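Local coordinates for J domain-containing protein required for chloroplast accumulation response 1 (Arabidopsis thaliana, PDB 3AG7) that is required for chloroplast photorelocation movement, modulating chloroplast actin filaments, a role that depends on the co-chaperone activity of its J domain, at residues S31-Q34 with Y35-S39. Sequence-based numbering, arbitrary orientation.
Sequences STLQ and YILWS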
# COMPACT_ATOMS: atom_id res chain seq x y z
N SER A 31 -5.51 4.44 -5.26
CA SER A 31 -5.82 4.45 -6.69
C SER A 31 -4.62 3.99 -7.56
O SER A 31 -4.77 3.82 -8.79
CB SER A 31 -6.30 5.85 -7.15
OG SER A 31 -5.24 6.77 -7.09
N THR A 32 -3.46 3.82 -6.95
CA THR A 32 -2.25 3.42 -7.68
C THR A 32 -1.51 2.19 -7.08
O THR A 32 -0.41 1.86 -7.53
CB THR A 32 -1.21 4.57 -7.79
OG1 THR A 32 -0.76 4.98 -6.48
CG2 THR A 32 -1.79 5.74 -8.58
N LEU A 33 -2.17 1.45 -6.19
CA LEU A 33 -1.53 0.27 -5.59
C LEU A 33 -1.11 -0.80 -6.59
O LEU A 33 -0.17 -1.54 -6.33
CB LEU A 33 -2.41 -0.37 -4.52
CG LEU A 33 -2.33 0.26 -3.12
CD1 LEU A 33 -3.37 -0.42 -2.27
CD2 LEU A 33 -0.93 0.09 -2.51
N GLN A 34 -1.76 -0.83 -7.75
CA GLN A 34 -1.50 -1.87 -8.76
C GLN A 34 -0.14 -1.65 -9.40
O GLN A 34 0.40 -2.55 -10.06
CB GLN A 34 -2.63 -1.88 -9.82
CG GLN A 34 -2.76 -0.61 -10.63
CD GLN A 34 -3.79 0.36 -10.06
OE1 GLN A 34 -3.82 0.65 -8.86
NE2 GLN A 34 -4.66 0.87 -10.95
N TYR A 35 0.43 -0.48 -9.14
CA TYR A 35 1.73 -0.11 -9.71
C TYR A 35 2.87 -0.39 -8.74
O TYR A 35 4.02 -0.20 -9.08
CB TYR A 35 1.73 1.35 -10.15
CG TYR A 35 0.79 1.60 -11.31
CD1 TYR A 35 1.09 1.12 -12.58
CD2 TYR A 35 -0.41 2.26 -11.12
CE1 TYR A 35 0.23 1.32 -13.64
CE2 TYR A 35 -1.28 2.45 -12.16
CZ TYR A 35 -0.96 1.98 -13.42
OH TYR A 35 -1.83 2.19 -14.47
N ILE A 36 2.56 -0.84 -7.53
CA ILE A 36 3.62 -1.16 -6.56
C ILE A 36 3.48 -2.60 -6.05
O ILE A 36 4.48 -3.28 -5.78
CB ILE A 36 3.70 -0.11 -5.39
CG1 ILE A 36 4.96 -0.28 -4.52
CG2 ILE A 36 2.48 -0.10 -4.54
CD1 ILE A 36 6.27 -0.01 -5.26
N LEU A 37 2.27 -3.12 -5.97
CA LEU A 37 2.14 -4.48 -5.46
C LEU A 37 2.54 -5.56 -6.48
O LEU A 37 2.41 -5.37 -7.69
CB LEU A 37 0.71 -4.72 -4.98
CG LEU A 37 0.30 -3.79 -3.83
CD1 LEU A 37 -1.07 -4.12 -3.42
CD2 LEU A 37 1.27 -3.93 -2.65
N TRP A 38 2.99 -6.70 -5.97
CA TRP A 38 3.33 -7.84 -6.82
C TRP A 38 2.12 -8.54 -7.43
O TRP A 38 0.99 -8.35 -6.96
CB TRP A 38 4.14 -8.85 -6.01
CG TRP A 38 3.46 -9.29 -4.78
CD1 TRP A 38 2.59 -10.35 -4.63
CD2 TRP A 38 3.53 -8.65 -3.51
NE1 TRP A 38 2.13 -10.40 -3.33
CE2 TRP A 38 2.73 -9.39 -2.62
CE3 TRP A 38 4.25 -7.55 -3.02
CZ2 TRP A 38 2.57 -9.02 -1.27
CZ3 TRP A 38 4.10 -7.20 -1.69
CH2 TRP A 38 3.30 -7.95 -0.82
N SER A 39 2.36 -9.42 -8.41
CA SER A 39 1.28 -10.23 -9.01
C SER A 39 0.49 -11.09 -8.01
O SER A 39 1.07 -11.80 -7.20
CB SER A 39 1.87 -11.16 -10.09
OG SER A 39 1.16 -10.97 -11.29
O HOH W 1 0.25 -5.44 -9.57
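With chi1 at 63°, Q34 sets CG between its own backbone N and carbonyl carbon, and Y35 holds its ring beside the backbone N (chi1 -66°); the two side chains lie alongside each other, pointing the same way. CG of Q34 sits over one face of the Y35 ring, 4.0 Å from the centroid and offset toward the rim on the CD2-CE2 side; this is a CH-pi contact, and a bend further along the Q34 chain lays its amide almost parallel to the ring. At the ring's edge lies T32 O, which takes the Y35 N-H at 3.0 Å from above the carbonyl plane. The same oxygen also accepts from the indole NE1 of W18, tying the turn to helix 5-19. L33 O is gripped twice. L37 N reaches it at 2.9 Å, nearly end-on with a C=O...N angle of 173°, while I36 N comes in at 3.1 Å from well above the carbonyl plane. Together these bonds roll the chain into a short turn, after which L37 turns to an extended backbone. A water bridges two carbonyls there, donating to Q34 O and to L37 O, each at 2.9 Å. On the buried side, L33 CD2 packs on I36 CG2 at 4.0 Å and L33 CB meets L37 CD1 at 4.1 Å. L33 and I36 both go on to touch W18 and V89, and L37 reaches L68, so the turn joins helices 5-19, 54-68 and 80-100. Such a 3-10 turn, built on i to i+3 bonds and closing with one alpha-type i to i+4 bond, lies in the connection between helices 26-30 and 54-68 of this auxilin-like J-domain.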